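ZmpA Glycopeptidase (Clostridium perfringens, PDB 6XSX) is the M60 peptidase module of a larger multidomain protein and probably cleaves the polypeptide backbone of glycoproteins as a zinc-dependent glycopeptidase. Local coordinates at residues E109-T114 with S242-L247; V188-T193 with A265-A270; Y439-G444 with N474-I479; G443-E448 with A515-I520. All coordinates share one frame; numbering follows the deposited sequence.

Interaction 1 of 4, residues E109-T114 with S242-L247. With EDO (1,2-ethanediol), chain H.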
loop_
_atom_site.group_PDB
_atom_site.type_symbol
_atom_site.label_atom_id
_atom_site.label_comp_id
_atom_site.label_asym_id
_atom_site.label_seq_id
_atom_site.Cartn_x
_atom_site.Cartn_y
_atom_site.Cartn_z
ATOM N N GLU A 109 -2.038 -17.228 22.058
ATOM C CA GLU A 109 -1.905 -16.533 20.783
ATOM C C GLU A 109 -3.117 -15.652 20.483
ATOM O O GLU A 109 -3.081 -14.880 19.530
ATOM C CB GLU A 109 -1.722 -17.535 19.638
ATOM C CG GLU A 109 -0.284 -18.009 19.520
ATOM C CD GLU A 109 -0.008 -19.172 18.589
ATOM O OE1 GLU A 109 -0.828 -19.428 17.660
ATOM O OE2 GLU A 109 1.048 -19.804 18.779
ATOM N N LEU A 110 -4.190 -15.781 21.275
ATOM C CA LEU A 110 -5.473 -15.197 20.911
ATOM C C LEU A 110 -5.782 -14.004 21.809
ATOM O O LEU A 110 -5.392 -13.994 22.975
ATOM C CB LEU A 110 -6.566 -16.257 21.068
ATOM C CG LEU A 110 -6.357 -17.584 20.333
ATOM C CD1 LEU A 110 -7.623 -18.421 20.419
ATOM C CD2 LEU A 110 -5.949 -17.366 18.882
ATOM N N ARG A 111 -6.526 -13.024 21.276
ATOM C CA ARG A 111 -6.963 -11.928 22.125
ATOM C C ARG A 111 -7.708 -12.530 23.311
ATOM O O ARG A 111 -8.511 -13.440 23.133
ATOM C CB ARG A 111 -7.869 -10.935 21.391
ATOM C CG ARG A 111 -8.200 -9.690 22.205
ATOM C CD ARG A 111 -9.146 -8.724 21.507
ATOM N NE ARG A 111 -8.840 -8.560 20.085
ATOM C CZ ARG A 111 -7.983 -7.670 19.582
ATOM N NH1 ARG A 111 -7.323 -6.852 20.388
ATOM N NH2 ARG A 111 -7.787 -7.602 18.274
ATOM N N PRO A 112 -7.429 -12.083 24.554
ATOM C CA PRO A 112 -8.122 -12.622 25.721
ATOM C C PRO A 112 -9.636 -12.623 25.508
ATOM O O PRO A 112 -10.209 -11.627 25.057
ATOM C CB PRO A 112 -7.645 -11.670 26.832
ATOM C CG PRO A 112 -6.236 -11.307 26.397
ATOM C CD PRO A 112 -6.391 -11.093 24.908
ATOM N N GLY A 113 -10.255 -13.772 25.789
ATOM C CA GLY A 113 -11.699 -13.937 25.749
ATOM C C GLY A 113 -12.210 -14.430 24.395
ATOM O O GLY A 113 -13.407 -14.389 24.134
ATOM N N THR A 114 -11.302 -14.840 23.504
ATOM C CA THR A 114 -11.734 -15.312 22.198
ATOM C C THR A 114 -12.022 -16.805 22.286
ATOM O O THR A 114 -11.202 -17.565 22.796
ATOM C CB THR A 114 -10.681 -15.042 21.115
ATOM O OG1 THR A 114 -10.250 -13.693 21.284
ATOM C CG2 THR A 114 -11.198 -15.255 19.706
ATOM N N SER A 242 -7.257 -8.797 4.476
ATOM C CA SER A 242 -7.163 -7.956 5.663
ATOM C C SER A 242 -7.974 -8.610 6.778
ATOM O O SER A 242 -9.157 -8.890 6.601
ATOM C CB SER A 242 -7.659 -6.554 5.395
ATOM O OG SER A 242 -7.151 -6.073 4.163
ATOM N N MET A 243 -7.338 -8.884 7.917
ATOM C CA MET A 243 -8.033 -9.601 8.975
ATOM C C MET A 243 -7.734 -8.969 10.333
ATOM O O MET A 243 -6.692 -8.343 10.532
ATOM C CB MET A 243 -7.635 -11.082 9.002
ATOM C CG MET A 243 -6.166 -11.305 9.288
ATOM S SD MET A 243 -5.767 -12.994 9.817
ATOM C CE MET A 243 -5.701 -13.844 8.242
ATOM N N LEU A 244 -8.693 -9.134 11.249
ATOM C CA LEU A 244 -8.550 -8.733 12.632
ATOM C C LEU A 244 -7.436 -9.566 13.253
ATOM O O LEU A 244 -7.407 -10.786 13.091
ATOM C CB LEU A 244 -9.892 -9.003 13.319
ATOM C CG LEU A 244 -9.939 -8.785 14.829
ATOM C CD1 LEU A 244 -9.612 -7.336 15.171
ATOM C CD2 LEU A 244 -11.310 -9.171 15.374
ATOM N N LYS A 245 -6.524 -8.888 13.955
ATOM C CA LYS A 245 -5.470 -9.569 14.687
ATOM C C LYS A 245 -5.319 -8.915 16.055
ATOM O O LYS A 245 -5.684 -7.757 16.247
ATOM C CB LYS A 245 -4.144 -9.459 13.933
ATOM C CG LYS A 245 -4.019 -10.267 12.654
ATOM C CD LYS A 245 -2.579 -10.322 12.182
ATOM C CE LYS A 245 -2.439 -10.889 10.788
ATOM N NZ LYS A 245 -1.011 -11.040 10.435
ATOM N N TRP A 246 -4.745 -9.667 16.994
ATOM C CA TRP A 246 -4.494 -9.135 18.321
ATOM C C TRP A 246 -3.116 -8.476 18.310
ATOM O O TRP A 246 -2.105 -9.164 18.390
ATOM C CB TRP A 246 -4.598 -10.271 19.350
ATOM C CG TRP A 246 -4.258 -9.891 20.759
ATOM C CD1 TRP A 246 -4.580 -8.730 21.400
ATOM C CD2 TRP A 246 -3.571 -10.707 21.728
ATOM N NE1 TRP A 246 -4.116 -8.755 22.688
ATOM C CE2 TRP A 246 -3.505 -9.959 22.922
ATOM C CE3 TRP A 246 -3.005 -11.989 21.706
ATOM C CZ2 TRP A 246 -2.878 -10.450 24.070
ATOM C CZ3 TRP A 246 -2.393 -12.478 22.842
ATOM C CH2 TRP A 246 -2.329 -11.714 24.011
ATOM N N LEU A 247 -3.082 -7.145 18.181
ATOM C CA LEU A 247 -1.814 -6.482 17.915
ATOM C C LEU A 247 -1.433 -5.551 19.063
ATOM O O LEU A 247 -0.530 -4.731 18.908
ATOM C CB LEU A 247 -1.920 -5.714 16.592
ATOM C CG LEU A 247 -2.253 -6.563 15.368
ATOM C CD1 LEU A 247 -2.254 -5.713 14.100
ATOM C CD2 LEU A 247 -1.267 -7.715 15.236
HETATM C C1 EDO H . -7.379 -1.042 2.578
HETATM O O1 EDO H . -8.455 -0.843 3.502
HETATM C C2 EDO H . -6.939 -2.445 2.301
HETATM O O2 EDO H . -6.613 -3.234 3.449
#
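The indole of W246 lies over L110 O, R111 CA and the ring carbon CD of P112, with CH-pi contacts from the last two, and so joins a type II beta turn (R111 to T114) to the loop that follows strand 240-244 in the M60 peptidase region. Three groups share one face of the indole. R111 CA sits over the five-membered ring, 3.8 Å from its centroid, and P112 CD over the six-membered ring at 4.0 Å, while L110 O comes down near the rim, 3.4 Å from W246 CZ3. E109 O approaches differently, at the edge and in the ring plane. The proline side chain crosses the indole at about a right angle and touches it chiefly through CD.

The R111 side chain runs on past CD1 of the five-membered ring. It leaves with CG anti to the backbone N (chi1 -173°), passes W246 CD1, and then bends at chi3 (-41°), which turns the guanidinium back over W246 CB. The guanidinium and indole planes are 69° apart, an inclined packing and not a parallel cation-pi stack. NH1 of R111 comes within 3.5 Å of W246 CD1. The polar end is held mainly from outside: D82 forms a salt bridge with NE and N263 accepts from NH1, which together would fix the rotation of the group. On the strand side, L244 CD1 packs 3.6 Å from R111 NH2, and this same nitrogen lies 2.9 Å from K245 O.

Interaction 2 of 4, residues V188-T193 with A265-A270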
loop_
_atom_site.group_PDB
_atom_site.type_symbol
_atom_site.label_atom_id
_atom_site.label_comp_id
_atom_site.label_asym_id
_atom_site.label_seq_id
_atom_site.Cartn_x
_atom_site.Cartn_y
_atom_site.Cartn_z
ATOM N N VAL A 188 -12.098 -9.371 3.556
ATOM C CA VAL A 188 -12.087 -8.564 4.766
ATOM C C VAL A 188 -12.748 -9.388 5.873
ATOM O O VAL A 188 -13.925 -9.736 5.777
ATOM C CB VAL A 188 -12.805 -7.212 4.555
ATOM C CG1 VAL A 188 -12.998 -6.453 5.861
ATOM C CG2 VAL A 188 -12.091 -6.334 3.533
ATOM N N ASN A 189 -11.970 -9.674 6.924
ATOM C CA ASN A 189 -12.354 -10.541 8.027
ATOM C C ASN A 189 -12.394 -9.712 9.309
ATOM O O ASN A 189 -11.354 -9.209 9.738
ATOM C CB ASN A 189 -11.357 -11.700 8.149
ATOM C CG ASN A 189 -11.496 -12.500 9.429
ATOM O OD1 ASN A 189 -10.788 -12.247 10.408
ATOM N ND2 ASN A 189 -12.401 -13.467 9.423
ATOM N N VAL A 190 -13.592 -9.604 9.910
ATOM C CA VAL A 190 -13.840 -8.850 11.134
ATOM C C VAL A 190 -14.795 -9.660 12.013
ATOM O O VAL A 190 -15.162 -10.777 11.651
ATOM C CB VAL A 190 -14.458 -7.466 10.836
ATOM C CG1 VAL A 190 -13.487 -6.508 10.157
ATOM C CG2 VAL A 190 -15.757 -7.586 10.043
ATOM N N THR A 191 -15.209 -9.094 13.160
ATOM C CA THR A 191 -16.217 -9.746 13.991
ATOM C C THR A 191 -17.613 -9.417 13.467
ATOM O O THR A 191 -17.831 -8.352 12.887
ATOM C CB THR A 191 -16.163 -9.325 15.471
ATOM O OG1 THR A 191 -16.524 -7.949 15.625
ATOM C CG2 THR A 191 -14.840 -9.605 16.149
ATOM N N ALA A 192 -18.562 -10.324 13.731
ATOM C CA ALA A 192 -19.956 -10.146 13.340
ATOM C C ALA A 192 -20.598 -9.006 14.136
ATOM O O ALA A 192 -21.367 -8.219 13.585
ATOM C CB ALA A 192 -20.717 -11.439 13.512
ATOM N N THR A 193 -20.274 -8.934 15.431
ATOM C CA THR A 193 -20.871 -7.969 16.340
ATOM C C THR A 193 -20.489 -6.549 15.925
ATOM O O THR A 193 -21.339 -5.653 15.903
ATOM C CB THR A 193 -20.526 -8.275 17.805
ATOM O OG1 THR A 193 -19.104 -8.309 17.886
ATOM C CG2 THR A 193 -21.080 -9.601 18.286
ATOM N N ALA A 265 -9.851 -1.898 17.124
ATOM C CA ALA A 265 -10.435 -0.574 16.969
ATOM C C ALA A 265 -10.481 -0.178 15.496
ATOM O O ALA A 265 -11.148 0.788 15.143
ATOM C CB ALA A 265 -9.678 0.447 17.793
ATOM N N GLU A 266 -9.768 -0.919 14.644
ATOM C CA GLU A 266 -9.620 -0.541 13.250
ATOM C C GLU A 266 -10.559 -1.353 12.349
ATOM O O GLU A 266 -10.449 -1.286 11.123
ATOM C CB GLU A 266 -8.146 -0.660 12.824
ATOM C CG GLU A 266 -7.303 0.557 13.184
ATOM C CD GLU A 266 -7.041 0.677 14.676
ATOM O OE1 GLU A 266 -6.549 -0.295 15.273
ATOM O OE2 GLU A 266 -7.372 1.726 15.250
ATOM N N GLN A 267 -11.503 -2.088 12.948
ATOM C CA GLN A 267 -12.444 -2.897 12.179
ATOM C C GLN A 267 -13.255 -2.009 11.238
ATOM O O GLN A 267 -13.498 -2.396 10.098
ATOM C CB GLN A 267 -13.350 -3.750 13.074
ATOM C CG GLN A 267 -12.628 -4.920 13.737
ATOM C CD GLN A 267 -13.531 -5.640 14.711
ATOM O OE1 GLN A 267 -14.271 -6.558 14.342
ATOM N NE2 GLN A 267 -13.476 -5.222 15.969
ATOM N N GLY A 268 -13.657 -0.823 11.725
ATOM C CA GLY A 268 -14.384 0.140 10.907
ATOM C C GLY A 268 -13.569 0.656 9.721
ATOM O O GLY A 268 -14.104 0.812 8.621
ATOM N N GLY A 269 -12.274 0.915 9.951
ATOM C CA GLY A 269 -11.355 1.244 8.868
ATOM C C GLY A 269 -11.355 0.165 7.782
ATOM O O GLY A 269 -11.361 0.468 6.585
ATOM N N ALA A 270 -11.364 -1.101 8.223
ATOM C CA ALA A 270 -11.334 -2.249 7.333
ATOM C C ALA A 270 -12.611 -2.301 6.489
ATOM O O ALA A 270 -12.540 -2.471 5.271
ATOM C CB ALA A 270 -11.137 -3.524 8.127
HETATM O O HOH W 1 -14.824 -6.442 18.138
#
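The side-chain oxygen of Q267, OE1, is gripped by two donors from one residue, the backbone N and the hydroxyl of T191. The site is a junction between strand 186-190 and two helix starts: T191 is the N-cap of helix 192-202, and Q267 opens helix 267-272 just after its own N-cap residue, E266. The hydrogen bond from T191 N to Q267 OE1 is 3.0 Å long and nearly straight (168° at the hydrogen), arriving almost along the C=O axis. The hydroxyl donates from T191 OG1 to Q267 OE1 over 2.9 Å, in the carbonyl plane and on a lone pair. OG1 lies between the backbone N and the carbonyl carbon of its own residue (chi1 67°), a placement that lets it serve Q267 and also accept from the backbone N of Y194, as an N-cap should.

The extended glutamine meets the threonine at about a right angle, and its aliphatic part covers V190: CB and CG both lie near V190 CG1. One turn further along the helix, A270 CB faces V188 CG1 at 4.1 Å, where the side chains meet through methyl groups; F262 of strand 259-262, in the same sheet, touches V190, Q267 and A270. The other end of the glutamine amide is equally occupied. Q267 NE2 donates to K264 O and to a water 2.8 Å away, and that water returns a weak bond to T191 OG1.

Interaction 3 of 4, residues Y439-G444 with N474-I479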
loop_
_atom_site.group_PDB
_atom_site.type_symbol
_atom_site.label_atom_id
_atom_site.label_comp_id
_atom_site.label_asym_id
_atom_site.label_seq_id
_atom_site.Cartn_x
_atom_site.Cartn_y
_atom_site.Cartn_z
ATOM N N TYR A 439 0.488 18.886 -6.134
ATOM C CA TYR A 439 -0.883 18.403 -6.247
ATOM C C TYR A 439 -1.843 19.169 -5.335
ATOM O O TYR A 439 -3.005 19.362 -5.702
ATOM C CB TYR A 439 -0.997 16.879 -6.119
ATOM C CG TYR A 439 -0.755 16.309 -4.741
ATOM C CD1 TYR A 439 0.499 15.843 -4.380
ATOM C CD2 TYR A 439 -1.771 16.224 -3.803
ATOM C CE1 TYR A 439 0.743 15.307 -3.125
ATOM C CE2 TYR A 439 -1.549 15.689 -2.540
ATOM C CZ TYR A 439 -0.285 15.225 -2.201
ATOM O OH TYR A 439 -0.040 14.677 -0.970
ATOM N N LEU A 440 -1.370 19.586 -4.149
ATOM C CA LEU A 440 -2.231 20.237 -3.166
ATOM C C LEU A 440 -2.776 21.578 -3.670
ATOM O O LEU A 440 -3.882 21.971 -3.292
ATOM C CB LEU A 440 -1.471 20.411 -1.846
ATOM C CG LEU A 440 -1.244 19.127 -1.044
ATOM C CD1 LEU A 440 -0.259 19.372 0.088
ATOM C CD2 LEU A 440 -2.558 18.564 -0.508
ATOM N N ASN A 441 -2.009 22.276 -4.521
ATOM C CA ASN A 441 -2.401 23.585 -5.034
ATOM C C ASN A 441 -3.654 23.477 -5.903
ATOM O O ASN A 441 -4.410 24.445 -5.993
ATOM C CB ASN A 441 -1.334 24.217 -5.928
ATOM C CG ASN A 441 -0.279 24.999 -5.176
ATOM O OD1 ASN A 441 -0.546 25.555 -4.120
ATOM N ND2 ASN A 441 0.922 25.065 -5.717
ATOM N N LYS A 442 -3.845 22.320 -6.557
ATOM C CA LYS A 442 -4.830 22.173 -7.623
ATOM C C LYS A 442 -4.752 23.372 -8.565
ATOM O O LYS A 442 -5.759 24.030 -8.810
ATOM C CB LYS A 442 -6.257 22.159 -7.067
ATOM C CG LYS A 442 -6.594 21.064 -6.067
ATOM C CD LYS A 442 -8.054 21.141 -5.693
ATOM C CE LYS A 442 -8.316 20.773 -4.252
ATOM N NZ LYS A 442 -8.913 19.420 -4.142
ATOM N N GLY A 443 -3.546 23.673 -9.059
ATOM C CA GLY A 443 -3.329 24.843 -9.892
ATOM C C GLY A 443 -2.692 24.451 -11.218
ATOM O O GLY A 443 -2.803 23.303 -11.650
ATOM N N GLY A 444 -2.016 25.419 -11.847
ATOM C CA GLY A 444 -1.316 25.168 -13.094
ATOM C C GLY A 444 0.076 25.791 -13.075
ATOM O O GLY A 444 0.716 25.903 -12.023
ATOM N N ASN A 474 -1.715 33.853 -9.464
ATOM C CA ASN A 474 -0.674 32.843 -9.482
ATOM C C ASN A 474 -0.487 32.218 -8.104
ATOM O O ASN A 474 0.446 31.445 -7.906
ATOM C CB ASN A 474 0.629 33.416 -10.036
ATOM C CG ASN A 474 0.604 33.492 -11.547
ATOM O OD1 ASN A 474 0.784 32.476 -12.211
ATOM N ND2 ASN A 474 0.377 34.679 -12.093
ATOM N N LYS A 475 -1.379 32.535 -7.156
ATOM C CA LYS A 475 -1.128 32.155 -5.772
ATOM C C LYS A 475 -1.126 30.634 -5.609
ATOM O O LYS A 475 -0.459 30.122 -4.718
ATOM C CB LYS A 475 -2.096 32.846 -4.808
ATOM C CG LYS A 475 -3.564 32.449 -4.914
ATOM C CD LYS A 475 -4.397 33.093 -3.822
ATOM C CE LYS A 475 -5.684 32.363 -3.522
ATOM N NZ LYS A 475 -6.745 32.724 -4.489
ATOM N N ASN A 476 -1.874 29.927 -6.466
ATOM C CA ASN A 476 -1.978 28.474 -6.411
ATOM C C ASN A 476 -1.129 27.826 -7.508
ATOM O O ASN A 476 -1.256 26.628 -7.768
ATOM C CB ASN A 476 -3.438 28.015 -6.501
ATOM C CG ASN A 476 -4.235 28.378 -5.269
ATOM O OD1 ASN A 476 -3.736 28.271 -4.154
ATOM N ND2 ASN A 476 -5.467 28.820 -5.459
ATOM N N ASN A 477 -0.240 28.611 -8.129
ATOM C CA ASN A 477 0.649 28.091 -9.157
ATOM C C ASN A 477 2.050 27.863 -8.597
ATOM O O ASN A 477 2.871 27.228 -9.253
ATOM C CB ASN A 477 0.680 28.996 -10.393
ATOM C CG ASN A 477 -0.680 29.099 -11.058
ATOM O OD1 ASN A 477 -1.484 28.182 -10.961
ATOM N ND2 ASN A 477 -0.961 30.214 -11.713
ATOM N N VAL A 478 2.322 28.393 -7.399
ATOM C CA VAL A 478 3.676 28.413 -6.855
ATOM C C VAL A 478 3.857 27.259 -5.866
ATOM O O VAL A 478 2.980 27.003 -5.042
ATOM C CB VAL A 478 3.981 29.782 -6.208
ATOM C CG1 VAL A 478 2.993 30.153 -5.098
ATOM C CG2 VAL A 478 5.421 29.884 -5.711
ATOM N N ILE A 479 5.009 26.572 -5.940
ATOM C CA ILE A 479 5.303 25.479 -5.023
ATOM C C ILE A 479 6.430 25.864 -4.063
ATOM O O ILE A 479 6.675 25.162 -3.077
ATOM C CB ILE A 479 5.610 24.164 -5.765
ATOM C CG1 ILE A 479 6.865 24.281 -6.638
ATOM C CG2 ILE A 479 4.385 23.692 -6.547
ATOM C CD1 ILE A 479 7.371 22.958 -7.183
#
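N441 and N477 reach across this contact in opposite directions, each with its side-chain amide bonded to a backbone group of the other segment. N441 ND2 donates to V478 O at 2.9 Å; the oxygen lies close to the asparagine's amide plane, but the nitrogen stands 61° out of the plane of the accepting carbonyl, so it comes from above and not on a lone pair. The return bond runs from G444 N to N477 OD1, also 2.9 Å and fairly straight (164° at the hydrogen). Between the two bonds N476 O, which accepts from N518 ND2, also lies against carbon: N441 CB is 3.0 Å away and G443 CA makes a CA-H...O contact at 3.5 Å.

The two segments meet almost at right angles, at the turn where the chain leaves helix 437-440 and at the entry to strand 478-485 of a C-terminal antiparallel sheet. K442, with positive phi, is the first residue to leave helical geometry, and the two glycines after it run past N477.

A second shell sets the amides. N477 has CG anti to its carbonyl carbon (chi1 -62°), which brings the end of the side chain back toward G444 although its CB starts off pointing away. Its ND2 is then tied to N474 OD1 at 2.9 Å, with that oxygen in the plane of the N477 amide, and this bond keeps OD1 turned to G444. N474 OD1 in turn also accepts from T447 N. On the other side, N441 ND2 has a second acceptor in N518 OD1, and I479 CG2 packs 3.8 Å from the same nitrogen.

Interaction 4 of 4, residues G443-E448 with A515-I520; sequences GGVFTE and AYDNEI
V445 and D517 bring the two backbones closest, 5.5 Å between CA atoms, where the extended loop 443-448 crosses the end of strand 511-517 as it enters a type I turn (D517 to I520). F446 lays its ring on D517: CB of the aspartate sits over the ring centre, 3.4 Å from the centroid and just 3° off the normal, a CH-pi contact of nearly ideal geometry. The ring's far end slides along the strand, with CE2 meeting A515 O at the edge and CZ lying 3.8 Å from A515 CB.

The aspartate's carboxylate is shared between the segments. OD2 accepts from F446 N (2.9 Å), met on its anti side, while OD1 closes an Asx turn with E519 N. Next along, N518 ND2 donates to G444 O at 2.9 Å, in the carbonyl plane and on a lone pair, and also to N476 O. Outside these bonds, V445 CG1 rests against the carboxylate carbon of E519, 3.4 Å from CD.

With CB under the ring, OD2 engaged by F446 N and OD1 by E519 N and N521 N, the rotation of D517 is probably restricted, and those N-H groups would be expected to stabilise its negative charge.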
loop_
_atom_site.group_PDB
_atom_site.type_symbol
_atom_site.label_atom_id
_atom_site.label_comp_id
_atom_site.label_asym_id
_atom_site.label_seq_id
_atom_site.Cartn_x
_atom_site.Cartn_y
_atom_site.Cartn_z
ATOM N N GLY A 443 -3.546 23.673 -9.059
ATOM C CA GLY A 443 -3.329 24.843 -9.892
ATOM C C GLY A 443 -2.692 24.451 -11.218
ATOM O O GLY A 443 -2.803 23.303 -11.650
ATOM N N GLY A 444 -2.016 25.419 -11.847
ATOM C CA GLY A 444 -1.316 25.168 -13.094
ATOM C C GLY A 444 0.076 25.791 -13.075
ATOM O O GLY A 444 0.716 25.903 -12.023
ATOM N N VAL A 445 0.522 26.221 -14.255
ATOM C CA VAL A 445 1.851 26.780 -14.414
ATOM C C VAL A 445 1.738 28.297 -14.250
ATOM O O VAL A 445 0.627 28.836 -14.248
ATOM C CB VAL A 445 2.428 26.376 -15.787
ATOM C CG1 VAL A 445 2.678 24.874 -15.866
ATOM C CG2 VAL A 445 1.534 26.837 -16.937
ATOM N N PHE A 446 2.877 28.986 -14.113
ATOM C CA PHE A 446 2.837 30.434 -13.969
ATOM C C PHE A 446 2.159 31.065 -15.187
ATOM O O PHE A 446 2.430 30.678 -16.325
ATOM C CB PHE A 446 4.244 31.007 -13.812
ATOM C CG PHE A 446 4.911 30.757 -12.483
ATOM C CD1 PHE A 446 4.196 30.846 -11.297
ATOM C CD2 PHE A 446 6.274 30.488 -12.418
ATOM C CE1 PHE A 446 4.818 30.638 -10.071
ATOM C CE2 PHE A 446 6.894 30.269 -11.193
ATOM C CZ PHE A 446 6.166 30.342 -10.022
ATOM N N THR A 447 1.293 32.055 -14.941
ATOM C CA THR A 447 0.801 32.895 -16.025
ATOM C C THR A 447 1.888 33.886 -16.440
ATOM O O THR A 447 2.860 34.106 -15.714
ATOM C CB THR A 447 -0.499 33.626 -15.661
ATOM O OG1 THR A 447 -0.153 34.816 -14.947
ATOM C CG2 THR A 447 -1.481 32.767 -14.891
ATOM N N GLU A 448 1.663 34.513 -17.602
ATOM C CA GLU A 448 2.530 35.524 -18.184
ATOM C C GLU A 448 2.518 36.807 -17.350
ATOM O O GLU A 448 3.322 37.708 -17.603
ATOM C CB GLU A 448 2.059 35.849 -19.605
ATOM C CG GLU A 448 2.185 34.695 -20.590
ATOM C CD GLU A 448 3.603 34.382 -21.048
ATOM O OE1 GLU A 448 4.557 34.897 -20.418
ATOM O OE2 GLU A 448 3.759 33.621 -22.031
ATOM N N ALA A 515 10.902 32.032 -7.936
ATOM C CA ALA A 515 9.701 31.285 -7.595
ATOM C C ALA A 515 9.567 30.093 -8.541
ATOM O O ALA A 515 10.032 30.153 -9.672
ATOM C CB ALA A 515 8.485 32.187 -7.662
ATOM N N TYR A 516 8.953 29.004 -8.054
ATOM C CA TYR A 516 8.824 27.785 -8.842
ATOM C C TYR A 516 7.364 27.369 -8.899
ATOM O O TYR A 516 6.666 27.472 -7.895
ATOM C CB TYR A 516 9.683 26.650 -8.282
ATOM C CG TYR A 516 11.102 26.683 -8.777
ATOM C CD1 TYR A 516 12.027 27.558 -8.224
ATOM C CD2 TYR A 516 11.514 25.856 -9.813
ATOM C CE1 TYR A 516 13.334 27.600 -8.688
ATOM C CE2 TYR A 516 12.817 25.879 -10.280
ATOM C CZ TYR A 516 13.727 26.759 -9.716
ATOM O OH TYR A 516 15.013 26.797 -10.170
ATOM N N ASP A 517 6.929 26.903 -10.080
ATOM C CA ASP A 517 5.530 26.567 -10.291
ATOM C C ASP A 517 5.302 25.055 -10.230
ATOM O O ASP A 517 6.232 24.276 -10.011
ATOM C CB ASP A 517 4.977 27.214 -11.563
ATOM C CG ASP A 517 5.387 26.535 -12.859
ATOM O OD1 ASP A 517 5.983 25.418 -12.803
ATOM O OD2 ASP A 517 5.126 27.144 -13.925
ATOM N N ASN A 518 4.048 24.662 -10.467
ATOM C CA ASN A 518 3.555 23.319 -10.210
ATOM C C ASN A 518 4.236 22.293 -11.117
ATOM O O ASN A 518 4.156 21.101 -10.841
ATOM C CB ASN A 518 2.029 23.245 -10.345
ATOM C CG ASN A 518 1.294 23.837 -9.160
ATOM O OD1 ASN A 518 1.602 23.500 -8.015
ATOM N ND2 ASN A 518 0.304 24.687 -9.425
ATOM N N GLU A 519 4.861 22.756 -12.204
ATOM C CA GLU A 519 5.630 21.884 -13.078
ATOM C C GLU A 519 7.131 22.146 -12.913
ATOM O O GLU A 519 7.922 21.809 -13.793
ATOM C CB GLU A 519 5.133 22.016 -14.519
ATOM C CG GLU A 519 3.768 21.382 -14.719
ATOM C CD GLU A 519 3.138 21.500 -16.096
ATOM O OE1 GLU A 519 3.873 21.779 -17.076
ATOM O OE2 GLU A 519 1.896 21.354 -16.173
ATOM N N ILE A 520 7.513 22.749 -11.776
ATOM C CA ILE A 520 8.907 22.993 -11.425
ATOM C C ILE A 520 9.587 23.872 -12.484
ATOM O O ILE A 520 10.752 23.662 -12.837
ATOM C CB ILE A 520 9.672 21.674 -11.179
ATOM C CG1 ILE A 520 8.758 20.585 -10.597
ATOM C CG2 ILE A 520 10.885 21.947 -10.292
ATOM C CD1 ILE A 520 9.437 19.240 -10.319
#

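In the fold
The four contacts form two pairs at separate ends of the module. Interactions 1 and 2, with centres 11 Å apart, share the large mixed sheet of the M60 region: strands 240-244 and 186-190 are neighbours there, joined by a probable hydrogen bond between S242 O and N189 N (2.9 Å), and L244 packs on T191. Interactions 3 and 4, centres 7 Å apart, share G443 and G444 and are joined by a probable hydrogen bond between I479 N and Y516 O (2.7 Å) in the C-terminal sheet. The centres of interactions 2 and 3 are 38 Å apart. Helix 277-286, following helix 267-272 of interaction 2, carries an HExxH pattern (H281, E282, H285), consistent with a zinc-peptidase site, although no metal is bound to it here.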